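Local atomic coordinates of enoyl-CoA hydratase/carnithine racemase (Magnetospirillum magneticum, PDB entry 4NEK), a protein that probably isomerises the double bond of enoyl-CoA substrates, as delta(3)-delta(2)-enoyl-CoA isomerases of the enoyl-CoA hydratase/isomerase family do. Residues C[91-96]-C[199-204]; C[14-19]-C[33-38]; C[96-101]-C[122-127]. All blocks are in the same frame, centred on the assembly; numbering follows the deposited sequence.

How the contacts relate
All three contacts reach the main sheet of the crotonase fold. Contact 2 lays helix 29-44 on strand 13-18. Contact 1 sets the loop that leads into strand 94-98 against helix 198-208. Contact 3 begins on the same strand, shares A96 with contact 1, and leaves the main sheet for strand 123-125. The centres of contacts 1 and 3 are about 23 Å apart, on opposite sides of the chain's centre. The centre of contact 2 is about 18 Å from each. Its nearest atoms stay about 7 Å from both. Contact 3 probably lies nearest to the active site, as the region after strand 94-98 helps build the oxyanion hole in relatives.

Contact 1 (C[91-96]-C[199-204]); sequences RKPVVA and SILVQI
The backbones of 91-96 and 199-204 come closest at K92 and V202, whose CA atoms are 5.9 Å apart. In this crotonase fold the contact sets the turn leading into strand 94-98 against a turn of helix 198-208. No direct hydrogen bond crosses it. V202 fills the middle. Its CG1 is anti to the backbone N (chi1 158°), which leaves CG2 to face the turn, where it lies against the carbonyl oxygen O of R91.

The R91 side chain passes V202 at about a right angle. Bends at chi2 and chi3 bring its guanidinium round to the helix. There V202 CG1 sits at the edge of the group, 3.6 Å from R91 NH1. Q203 NE2 also comes in at this edge, in the guanidinium plane and 3.6 Å from R91 NH1. Both nitrogens are donors, so this pair is a contact and not a bond. The amide is turned 55° from the guanidinium.

Deeper in, the P93 ring meets the end of L201: P93 CG is 3.7 Å from L201 CD2. Both residues also touch L193 of helix 179-194 and M157 of the second subunit, so this apolar patch carries on into the subunit interface. K92 points the other way. Its NZ is bonded to V48 O and G42 O, beyond the contact, while its carbonyl oxygen accepts from K205 NZ further along helix 198-208.

A water supplies the polar link that the protein atoms do not make. It donates to R91 O, and its other hydrogen goes to V202 O, with 2.8 Å between the water oxygen and V202 O.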
ATOM      1  N   ARG C  91      -4.742  19.331  27.004  1.00 32.59           N
ATOM      2  CA  ARG C  91      -6.084  18.746  27.034  1.00 34.61           C
ATOM      3  C   ARG C  91      -6.840  19.033  25.749  1.00 30.71           C
ATOM      4  O   ARG C  91      -7.642  18.231  25.284  1.00 31.14           O
ATOM      5  CB  ARG C  91      -6.844  19.258  28.255  1.00 40.03           C
ATOM      6  CG  ARG C  91      -6.194  18.877  29.593  1.00 45.75           C
ATOM      7  CD  ARG C  91      -6.626  17.501  30.143  1.00 58.96           C
ATOM      8  NE  ARG C  91      -8.088  17.264  30.216  1.00 70.31           N
ATOM      9  CZ  ARG C  91      -8.716  16.283  30.890  1.00 71.50           C
ATOM     10  NH1 ARG C  91     -10.041  16.201  30.824  1.00 67.90           N
ATOM     11  NH2 ARG C  91      -8.057  15.391  31.632  1.00 74.57           N
ATOM     12  N   LYS C  92      -6.583  20.176  25.157  1.00 28.16           N
ATOM     13  CA  LYS C  92      -7.240  20.540  23.912  1.00 26.71           C
ATOM     14  C   LYS C  92      -6.511  19.950  22.706  1.00 23.85           C
ATOM     15  O   LYS C  92      -5.344  19.645  22.766  1.00 21.93           O
ATOM     16  CB  LYS C  92      -7.337  22.066  23.766  1.00 27.08           C
ATOM     17  CG  LYS C  92      -8.098  22.723  24.900  1.00 29.34           C
ATOM     18  CD  LYS C  92      -8.171  24.265  24.801  1.00 30.15           C
ATOM     19  CE  LYS C  92      -8.849  24.836  26.041  1.00 28.01           C
ATOM     20  NZ  LYS C  92      -8.943  26.303  26.023  1.00 31.69           N
ATOM     21  N   PRO C  93      -7.218  19.804  21.614  1.00 23.60           N
ATOM     22  CA  PRO C  93      -6.647  19.209  20.424  1.00 23.87           C
ATOM     23  C   PRO C  93      -5.594  20.063  19.788  1.00 22.43           C
ATOM     24  O   PRO C  93      -5.639  21.286  19.893  1.00 20.90           O
ATOM     25  CB  PRO C  93      -7.829  19.111  19.447  1.00 24.65           C
ATOM     26  CG  PRO C  93      -9.055  19.273  20.275  1.00 25.68           C
ATOM     27  CD  PRO C  93      -8.656  20.100  21.460  1.00 24.82           C
ATOM     28  N   VAL C  94      -4.685  19.391  19.091  1.00 21.78           N
ATOM     29  CA  VAL C  94      -3.522  20.023  18.496  1.00 22.89           C
ATOM     30  C   VAL C  94      -3.359  19.494  17.071  1.00 23.03           C
ATOM     31  O   VAL C  94      -3.291  18.308  16.850  1.00 21.29           O
ATOM     32  CB  VAL C  94      -2.272  19.668  19.297  1.00 23.31           C
ATOM     33  CG1 VAL C  94      -1.042  20.291  18.685  1.00 23.29           C
ATOM     34  CG2 VAL C  94      -2.416  20.090  20.759  1.00 23.54           C
ATOM     35  N   VAL C  95      -3.355  20.404  16.116  1.00 23.78           N
ATOM     36  CA  VAL C  95      -3.190  20.065  14.716  1.00 22.65           C
ATOM     37  C   VAL C  95      -1.888  20.671  14.256  1.00 21.53           C
ATOM     38  O   VAL C  95      -1.571  21.779  14.657  1.00 22.86           O
ATOM     39  CB  VAL C  95      -4.316  20.710  13.895  1.00 23.15           C
ATOM     40  CG1 VAL C  95      -4.130  20.433  12.394  1.00 22.12           C
ATOM     41  CG2 VAL C  95      -5.668  20.205  14.373  1.00 21.95           C
ATOM     42  N   ALA C  96      -1.124  19.950  13.465  1.00 21.09           N
ATOM     43  CA  ALA C  96       0.118  20.487  12.948  1.00 22.17           C
ATOM     44  C   ALA C  96       0.184  20.390  11.445  1.00 21.68           C
ATOM     45  O   ALA C  96      -0.382  19.491  10.872  1.00 20.02           O
ATOM     46  CB  ALA C  96       1.270  19.730  13.530  1.00 23.65           C
ATOM     47  N   SER C 199     -16.282  20.313  25.517  1.00 30.49           N
ATOM     48  CA  SER C 199     -16.132  19.560  26.767  1.00 33.05           C
ATOM     49  C   SER C 199     -16.139  18.078  26.468  1.00 31.73           C
ATOM     50  O   SER C 199     -15.443  17.326  27.102  1.00 38.69           O
ATOM     51  CB  SER C 199     -17.245  19.916  27.727  1.00 33.30           C
ATOM     52  OG  SER C 199     -18.457  19.755  27.042  1.00 42.42           O
ATOM     53  N   ILE C 200     -16.921  17.661  25.491  1.00 28.87           N
ATOM     54  CA  ILE C 200     -16.919  16.269  25.082  1.00 29.13           C
ATOM     55  C   ILE C 200     -15.653  15.883  24.342  1.00 28.10           C
ATOM     56  O   ILE C 200     -15.039  14.849  24.617  1.00 29.63           O
ATOM     57  CB  ILE C 200     -18.074  15.965  24.110  1.00 33.64           C
ATOM     58  CG1 ILE C 200     -19.433  16.436  24.680  1.00 35.13           C
ATOM     59  CG2 ILE C 200     -18.112  14.479  23.795  1.00 31.42           C
ATOM     60  CD1 ILE C 200     -19.789  15.859  26.038  1.00 33.75           C
ATOM     61  N   LEU C 201     -15.239  16.733  23.424  1.00 27.13           N
ATOM     62  CA  LEU C 201     -14.061  16.465  22.640  1.00 25.72           C
ATOM     63  C   LEU C 201     -12.850  16.240  23.505  1.00 27.83           C
ATOM     64  O   LEU C 201     -12.040  15.334  23.270  1.00 28.78           O
ATOM     65  CB  LEU C 201     -13.776  17.616  21.717  1.00 26.87           C
ATOM     66  CG  LEU C 201     -12.759  17.332  20.619  1.00 28.99           C
ATOM     67  CD1 LEU C 201     -13.100  16.108  19.799  1.00 28.73           C
ATOM     68  CD2 LEU C 201     -12.673  18.519  19.672  1.00 30.68           C
ATOM     69  N   VAL C 202     -12.719  17.065  24.516  1.00 26.37           N
ATOM     70  CA  VAL C 202     -11.643  16.944  25.466  1.00 27.33           C
ATOM     71  C   VAL C 202     -11.664  15.600  26.198  1.00 27.90           C
ATOM     72  O   VAL C 202     -10.609  15.011  26.459  1.00 29.03           O
ATOM     73  CB  VAL C 202     -11.721  18.153  26.452  1.00 27.94           C
ATOM     74  CG1 VAL C 202     -11.027  17.887  27.770  1.00 26.72           C
ATOM     75  CG2 VAL C 202     -11.127  19.391  25.789  1.00 27.90           C
ATOM     76  N   GLN C 203     -12.847  15.119  26.534  1.00 28.63           N
ATOM     77  CA  GLN C 203     -12.965  13.838  27.218  1.00 30.86           C
ATOM     78  C   GLN C 203     -12.574  12.706  26.297  1.00 28.88           C
ATOM     79  O   GLN C 203     -11.952  11.724  26.704  1.00 29.17           O
ATOM     80  CB  GLN C 203     -14.403  13.613  27.641  1.00 39.27           C
ATOM     81  CG  GLN C 203     -14.902  14.535  28.734  1.00 46.47           C
ATOM     82  CD  GLN C 203     -14.102  14.345  30.003  1.00 55.47           C
ATOM     83  OE1 GLN C 203     -13.918  13.223  30.477  1.00 55.91           O
ATOM     84  NE2 GLN C 203     -13.587  15.443  30.542  1.00 63.78           N
ATOM     85  N   ILE C 204     -12.944  12.833  25.033  1.00 28.35           N
ATOM     86  CA  ILE C 204     -12.577  11.828  24.059  1.00 26.96           C
ATOM     87  C   ILE C 204     -11.081  11.757  23.935  1.00 26.64           C
ATOM     88  O   ILE C 204     -10.490  10.665  23.927  1.00 25.07           O
ATOM     89  CB  ILE C 204     -13.227  12.119  22.718  1.00 28.48           C
ATOM     90  CG1 ILE C 204     -14.740  11.828  22.844  1.00 29.62           C
ATOM     91  CG2 ILE C 204     -12.659  11.229  21.623  1.00 28.36           C
ATOM     92  CD1 ILE C 204     -15.534  12.151  21.593  1.00 28.96           C
TER
HETATM   93  O   HOH W   1      -7.959  15.991  26.458  1.00 28.87           O

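Contact 2 (C[14-19]-C[33-38]); sequences QVVRMN and AALAEA
Q14 and V16 of strand 13-18 reach across to A38 and L35 of helix 29-44. The helix belongs to the beta-alpha-beta unit that runs from this strand to strand 50-54. The axes of 14-18 and 33-38 run antiparallel at 174°, with a closest approach of 9.8 Å. All five touching residues are buried.

The Q14 side chain can be followed outward. Its CB points toward the helix but touches none of 33-38. CG is anti to the backbone N (chi1 -173°), and the chain stays extended beyond it, which carries the amide out to the helix. On the way Q14 CG passes V16 CG2 at 4.1 Å. CD and OE1 come near A38 O but make no bond with it. The tip does: Q14 NE2 gives a weak hydrogen bond to A38 O at 2.9 Å, bent to 129° at the hydrogen. Q14 NE2 also rests on A38 CB, 3.8 Å away. With an alanine here, A38 O would probably lose this donor and a gap would open beside A38 CB and V16 CG2.

V16 splits its two methyls between two partners. V16 CG1 meets L35 CD2 at 3.6 Å, and V16 CG2 faces A38 CB at 4.2 Å. The L35 methyl also touches M18, a selenomethionine, at 4.3 Å between L35 CD2 and M18 CG.

In the main sheet this strand lies between strands 5-10 and 50-54. Q14 and V16 bond by their backbones to 50-54, and V15 to H8 of 5-10. R17 points away from helix 29-44 and makes a salt bridge with E183 of helix 179-194, so strand 13-18 has helix partners on both faces of the sheet.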
ATOM      1  N   GLN C  14      -6.192  28.591  18.185  1.00 29.51           N
ATOM      2  CA  GLN C  14      -4.975  29.321  18.483  1.00 27.07           C
ATOM      3  C   GLN C  14      -3.838  28.897  17.580  1.00 26.63           C
ATOM      4  O   GLN C  14      -3.367  27.784  17.664  1.00 27.76           O
ATOM      5  CB  GLN C  14      -4.534  29.124  19.894  1.00 30.17           C
ATOM      6  CG  GLN C  14      -3.364  30.047  20.158  1.00 33.02           C
ATOM      7  CD  GLN C  14      -3.090  30.254  21.626  1.00 40.52           C
ATOM      8  OE1 GLN C  14      -4.003  30.393  22.427  1.00 51.03           O
ATOM      9  NE2 GLN C  14      -1.818  30.260  21.991  1.00 44.85           N
ATOM     10  N   VAL C  15      -3.419  29.803  16.714  1.00 25.72           N
ATOM     11  CA  VAL C  15      -2.393  29.550  15.765  1.00 26.08           C
ATOM     12  C   VAL C  15      -1.076  29.900  16.398  1.00 28.59           C
ATOM     13  O   VAL C  15      -0.934  30.963  16.997  1.00 33.16           O
ATOM     14  CB  VAL C  15      -2.575  30.439  14.557  1.00 27.10           C
ATOM     15  CG1 VAL C  15      -1.466  30.190  13.545  1.00 29.35           C
ATOM     16  CG2 VAL C  15      -3.913  30.166  13.913  1.00 27.51           C
ATOM     17  N   VAL C  16      -0.134  28.983  16.320  1.00 26.82           N
ATOM     18  CA  VAL C  16       1.174  29.126  16.948  1.00 27.04           C
ATOM     19  C   VAL C  16       2.199  28.817  15.868  1.00 25.81           C
ATOM     20  O   VAL C  16       2.245  27.705  15.394  1.00 27.26           O
ATOM     21  CB  VAL C  16       1.320  28.115  18.088  1.00 25.41           C
ATOM     22  CG1 VAL C  16       2.687  28.221  18.707  1.00 27.72           C
ATOM     23  CG2 VAL C  16       0.250  28.343  19.155  1.00 25.14           C
ATOM     24  N   ARG C  17       2.942  29.816  15.445  1.00 24.30           N
ATOM     25  CA  ARG C  17       3.791  29.684  14.294  1.00 25.09           C
ATOM     26  C   ARG C  17       5.257  29.922  14.665  1.00 29.22           C
ATOM     27  O   ARG C  17       5.579  30.912  15.299  1.00 31.55           O
ATOM     28  CB  ARG C  17       3.403  30.685  13.221  1.00 22.95           C
ATOM     29  CG  ARG C  17       4.268  30.485  11.991  1.00 21.33           C
ATOM     30  CD  ARG C  17       4.089  31.579  10.968  1.00 20.97           C
ATOM     31  NE  ARG C  17       2.764  31.651  10.384  1.00 22.45           N
ATOM     32  CZ  ARG C  17       2.326  30.892   9.368  1.00 23.74           C
ATOM     33  NH1 ARG C  17       3.101  29.985   8.770  1.00 26.05           N
ATOM     34  NH2 ARG C  17       1.094  31.024   8.948  1.00 23.91           N
HETATM   35  N   MSE C  18       6.137  28.999  14.286  1.00 31.97           N
HETATM   36  CA  MSE C  18       7.560  29.180  14.491  1.00 32.31           C
HETATM   37  C   MSE C  18       8.044  30.037  13.372  1.00 32.49           C
HETATM   38  O   MSE C  18       7.701  29.821  12.215  1.00 29.01           O
HETATM   39  CB  MSE C  18       8.278  27.862  14.511  1.00 33.44           C
HETATM   40  CG  MSE C  18       7.800  27.056  15.724  1.00 38.84           C
HETATM   41 SE   MSE C  18       8.549  25.207  15.661  1.00 47.31          SE
HETATM   42  CE  MSE C  18       7.296  24.404  14.327  1.00 45.84           C
ATOM     43  N   ASN C  19       8.867  31.013  13.729  1.00 35.05           N
ATOM     44  CA  ASN C  19       9.224  32.076  12.820  1.00 34.61           C
ATOM     45  C   ASN C  19      10.692  32.494  12.906  1.00 33.22           C
ATOM     46  O   ASN C  19      11.012  33.598  13.262  1.00 32.27           O
ATOM     47  CB  ASN C  19       8.338  33.264  13.110  1.00 37.13           C
ATOM     48  CG  ASN C  19       8.480  34.363  12.064  1.00 37.31           C
ATOM     49  OD1 ASN C  19       8.599  34.096  10.879  1.00 39.69           O
ATOM     50  ND2 ASN C  19       8.458  35.590  12.506  1.00 37.37           N
ATOM     51  N   ALA C  33      10.469  28.645  25.136  1.00 28.56           N
ATOM     52  CA  ALA C  33       9.769  29.341  26.212  1.00 30.43           C
ATOM     53  C   ALA C  33       8.507  29.990  25.655  1.00 29.94           C
ATOM     54  O   ALA C  33       7.456  29.900  26.243  1.00 32.77           O
ATOM     55  CB  ALA C  33      10.678  30.385  26.865  1.00 26.91           C
ATOM     56  N   ALA C  34       8.637  30.678  24.536  1.00 27.08           N
ATOM     57  CA  ALA C  34       7.483  31.295  23.919  1.00 25.53           C
ATOM     58  C   ALA C  34       6.434  30.259  23.524  1.00 23.87           C
ATOM     59  O   ALA C  34       5.264  30.510  23.674  1.00 22.49           O
ATOM     60  CB  ALA C  34       7.912  32.094  22.697  1.00 24.51           C
ATOM     61  N   LEU C  35       6.872  29.097  23.053  1.00 24.49           N
ATOM     62  CA  LEU C  35       5.946  28.031  22.676  1.00 25.70           C
ATOM     63  C   LEU C  35       5.233  27.466  23.873  1.00 25.90           C
ATOM     64  O   LEU C  35       4.039  27.272  23.834  1.00 27.60           O
ATOM     65  CB  LEU C  35       6.670  26.893  21.963  1.00 26.48           C
ATOM     66  CG  LEU C  35       7.216  27.257  20.604  1.00 27.67           C
ATOM     67  CD1 LEU C  35       8.221  26.219  20.114  1.00 29.77           C
ATOM     68  CD2 LEU C  35       6.103  27.398  19.615  1.00 28.52           C
ATOM     69  N   ALA C  36       5.957  27.209  24.944  1.00 26.06           N
ATOM     70  CA  ALA C  36       5.333  26.718  26.166  1.00 28.16           C
ATOM     71  C   ALA C  36       4.329  27.730  26.675  1.00 31.90           C
ATOM     72  O   ALA C  36       3.250  27.382  27.148  1.00 35.66           O
ATOM     73  CB  ALA C  36       6.383  26.434  27.222  1.00 25.52           C
ATOM     74  N   GLU C  37       4.687  28.996  26.607  1.00 34.22           N
ATOM     75  CA  GLU C  37       3.796  30.044  27.083  1.00 40.69           C
ATOM     76  C   GLU C  37       2.524  30.037  26.269  1.00 36.66           C
ATOM     77  O   GLU C  37       1.435  30.104  26.823  1.00 36.39           O
ATOM     78  CB  GLU C  37       4.473  31.399  26.975  1.00 47.51           C
ATOM     79  CG  GLU C  37       3.882  32.514  27.823  1.00 58.94           C
ATOM     80  CD  GLU C  37       4.707  33.807  27.707  1.00 76.19           C
ATOM     81  OE1 GLU C  37       4.770  34.377  26.589  1.00 87.31           O
ATOM     82  OE2 GLU C  37       5.332  34.243  28.711  1.00 86.33           O
ATOM     83  N   ALA C  38       2.667  29.973  24.951  1.00 31.62           N
ATOM     84  CA  ALA C  38       1.488  29.926  24.082  1.00 32.24           C
ATOM     85  C   ALA C  38       0.529  28.749  24.394  1.00 29.46           C
ATOM     86  O   ALA C  38      -0.675  28.921  24.346  1.00 28.43           O
ATOM     87  CB  ALA C  38       1.919  29.881  22.643  1.00 32.87           C
TER

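Contact 3 (C[96-101]-C[122-127]); sequences AAVRGA and TRFHMP
T122 chi1 of -51° puts OG1 beside the backbone N and anti to the carbonyl carbon, which leaves CG2 anti to the backbone N. V98 chi1 of -52° sets CG1 anti to the carbonyl carbon, and CG2 falls between the backbone N and the carbonyl carbon. These rotations make the two methyls meet, with V98 CG2 4.0 Å from T122 CG2. The side chains cross at about a right angle. The T122 methyl also covers one face of the F124 ring near its rim. V98 CG2 approaches the same ring obliquely, 4.4 Å from F124 CZ. The three side chains thus form a small apolar cluster.

The hydroxyl of T122 goes the other way. T122 OG1 lies 3.3 Å from R99 CA, and its hydrogen bond is with A119 O, just after strand 115-118.

One straight backbone bond joins the segments: R123 N donates to G100 O at 2.8 Å, with 173° at the hydrogen. The donor is tilted from the carbonyl plane. T122 CA adds a CH...O contact to the same oxygen, 3.4 Å from G100 O. G100 has a positive phi, and here the chain turns out of strand 94-98. A101 then pairs with R123 as a parallel bridge.

That bridge belongs to the two-stranded parallel sheet of 101-103 and 123-125, separate from the main sheet. Strand 101-103 leads to helix 105-108; in crotonase relatives a peptide N-H of this region helps form the oxyanion hole, and the same is probable here. F124 meets the F162 ring and packs on V164 and A167 of helix 164-169, while V98 still pairs by its backbone with Y117 of strand 115-118.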
ATOM      1  N   ALA C  96      -1.124  19.950  13.465  1.00 21.09           N
ATOM      2  CA  ALA C  96       0.118  20.487  12.948  1.00 22.17           C
ATOM      3  C   ALA C  96       0.184  20.390  11.445  1.00 21.68           C
ATOM      4  O   ALA C  96      -0.382  19.491  10.872  1.00 20.02           O
ATOM      5  CB  ALA C  96       1.270  19.730  13.530  1.00 23.65           C
ATOM      6  N   ALA C  97       0.868  21.343  10.826  1.00 21.13           N
ATOM      7  CA  ALA C  97       1.083  21.308   9.409  1.00 21.83           C
ATOM      8  C   ALA C  97       2.557  21.402   9.212  1.00 22.96           C
ATOM      9  O   ALA C  97       3.159  22.406   9.572  1.00 25.11           O
ATOM     10  CB  ALA C  97       0.392  22.491   8.751  1.00 22.41           C
ATOM     11  N   VAL C  98       3.158  20.363   8.637  1.00 22.71           N
ATOM     12  CA  VAL C  98       4.583  20.306   8.473  1.00 21.47           C
ATOM     13  C   VAL C  98       5.007  20.326   7.035  1.00 20.94           C
ATOM     14  O   VAL C  98       4.253  19.945   6.166  1.00 22.43           O
ATOM     15  CB  VAL C  98       5.151  19.059   9.147  1.00 24.81           C
ATOM     16  CG1 VAL C  98       4.664  18.975  10.579  1.00 27.40           C
ATOM     17  CG2 VAL C  98       4.697  17.791   8.481  1.00 26.60           C
ATOM     18  N   ARG C  99       6.241  20.726   6.796  1.00 23.71           N
ATOM     19  CA  ARG C  99       6.840  20.750   5.462  1.00 26.31           C
ATOM     20  C   ARG C  99       8.316  20.896   5.578  1.00 26.87           C
ATOM     21  O   ARG C  99       8.814  21.221   6.639  1.00 28.96           O
ATOM     22  CB  ARG C  99       6.303  21.927   4.643  1.00 26.77           C
ATOM     23  CG  ARG C  99       6.803  23.262   5.159  1.00 26.99           C
ATOM     24  CD  ARG C  99       5.823  24.380   4.893  1.00 26.01           C
ATOM     25  NE  ARG C  99       5.621  24.521   3.472  1.00 27.07           N
ATOM     26  CZ  ARG C  99       4.639  25.207   2.919  1.00 29.34           C
ATOM     27  NH1 ARG C  99       3.754  25.886   3.645  1.00 31.43           N
ATOM     28  NH2 ARG C  99       4.544  25.219   1.608  1.00 32.12           N
ATOM     29  N   GLY C 100       9.023  20.685   4.474  1.00 26.61           N
ATOM     30  CA  GLY C 100      10.480  20.772   4.460  1.00 24.75           C
ATOM     31  C   GLY C 100      11.103  19.976   5.590  1.00 24.56           C
ATOM     32  O   GLY C 100      10.761  18.816   5.806  1.00 23.43           O
ATOM     33  N   ALA C 101      11.965  20.615   6.359  1.00 23.59           N
ATOM     34  CA  ALA C 101      12.610  19.938   7.473  1.00 24.67           C
ATOM     35  C   ALA C 101      11.675  19.691   8.660  1.00 24.15           C
ATOM     36  O   ALA C 101      10.973  20.593   9.102  1.00 24.21           O
ATOM     37  CB  ALA C 101      13.785  20.737   7.936  1.00 25.22           C
ATOM     38  N   THR C 122       8.312  16.907   2.562  1.00 23.01           N
ATOM     39  CA  THR C 122       8.741  16.855   3.958  1.00 21.79           C
ATOM     40  C   THR C 122       9.759  15.749   4.227  1.00 22.16           C
ATOM     41  O   THR C 122       9.630  14.615   3.745  1.00 22.85           O
ATOM     42  CB  THR C 122       7.560  16.642   4.883  1.00 20.92           C
ATOM     43  OG1 THR C 122       6.541  17.598   4.568  1.00 20.98           O
ATOM     44  CG2 THR C 122       7.947  16.799   6.304  1.00 21.68           C
ATOM     45  N   ARG C 123      10.780  16.099   4.984  1.00 22.79           N
ATOM     46  CA  ARG C 123      11.861  15.178   5.328  1.00 27.11           C
ATOM     47  C   ARG C 123      11.897  14.998   6.857  1.00 25.75           C
ATOM     48  O   ARG C 123      12.087  15.959   7.588  1.00 25.01           O
ATOM     49  CB  ARG C 123      13.138  15.749   4.823  1.00 27.21           C
ATOM     50  CG  ARG C 123      14.323  14.837   4.861  1.00 33.35           C
ATOM     51  CD  ARG C 123      15.548  15.565   4.302  1.00 33.44           C
ATOM     52  NE  ARG C 123      16.736  14.826   4.675  1.00 38.24           N
ATOM     53  CZ  ARG C 123      17.466  15.017   5.776  1.00 44.20           C
ATOM     54  NH1 ARG C 123      17.155  15.962   6.639  1.00 47.02           N
ATOM     55  NH2 ARG C 123      18.522  14.234   6.017  1.00 47.84           N
ATOM     56  N   PHE C 124      11.626  13.786   7.317  1.00 23.25           N
ATOM     57  CA  PHE C 124      11.557  13.505   8.742  1.00 24.19           C
ATOM     58  C   PHE C 124      12.870  12.885   9.164  1.00 26.47           C
ATOM     59  O   PHE C 124      13.456  12.102   8.412  1.00 26.37           O
ATOM     60  CB  PHE C 124      10.446  12.519   9.040  1.00 24.11           C
ATOM     61  CG  PHE C 124       9.092  12.990   8.616  1.00 23.22           C
ATOM     62  CD1 PHE C 124       8.650  12.754   7.330  1.00 24.72           C
ATOM     63  CD2 PHE C 124       8.275  13.693   9.497  1.00 21.49           C
ATOM     64  CE1 PHE C 124       7.407  13.216   6.923  1.00 25.40           C
ATOM     65  CE2 PHE C 124       7.047  14.147   9.110  1.00 22.79           C
ATOM     66  CZ  PHE C 124       6.600  13.904   7.822  1.00 24.36           C
ATOM     67  N   HIS C 125      13.367  13.223  10.352  1.00 27.10           N
ATOM     68  CA  HIS C 125      14.671  12.689  10.768  1.00 26.06           C
ATOM     69  C   HIS C 125      14.833  12.752  12.255  1.00 25.60           C
ATOM     70  O   HIS C 125      14.546  13.764  12.844  1.00 21.67           O
ATOM     71  CB  HIS C 125      15.774  13.495  10.093  1.00 27.14           C
ATOM     72  CG  HIS C 125      17.093  12.812  10.059  1.00 28.74           C
ATOM     73  ND1 HIS C 125      18.233  13.436   9.602  1.00 29.93           N
ATOM     74  CD2 HIS C 125      17.470  11.570  10.445  1.00 30.36           C
ATOM     75  CE1 HIS C 125      19.257  12.611   9.712  1.00 30.52           C
ATOM     76  NE2 HIS C 125      18.818  11.464  10.203  1.00 29.92           N
HETATM   77  N   MSE C 126      15.278  11.645  12.837  1.00 28.85           N
HETATM   78  CA  MSE C 126      15.618  11.570  14.248  1.00 31.12           C
HETATM   79  C   MSE C 126      17.056  11.116  14.419  1.00 28.58           C
HETATM   80  O   MSE C 126      17.299   9.984  14.803  1.00 28.77           O
HETATM   81  CB  MSE C 126      14.673  10.582  14.891  1.00 32.75           C
HETATM   82  CG  MSE C 126      13.299  11.236  14.933  1.00 38.21           C
HETATM   83 SE   MSE C 126      11.908   9.880  15.337  1.00 45.57          SE
HETATM   84  CE  MSE C 126      10.377  10.523  14.271  1.00 49.98           C
ATOM     85  N   PRO C 127      18.026  12.013  14.208  1.00 28.59           N
ATOM     86  CA  PRO C 127      19.436  11.654  14.162  1.00 29.86           C
ATOM     87  C   PRO C 127      20.200  11.605  15.516  1.00 29.42           C
ATOM     88  O   PRO C 127      21.419  11.689  15.511  1.00 36.21           O
ATOM     89  CB  PRO C 127      20.007  12.782  13.312  1.00 31.72           C
ATOM     90  CG  PRO C 127      19.270  13.990  13.812  1.00 29.62           C
ATOM     91  CD  PRO C 127      17.869  13.479  14.139  1.00 30.88           C
TER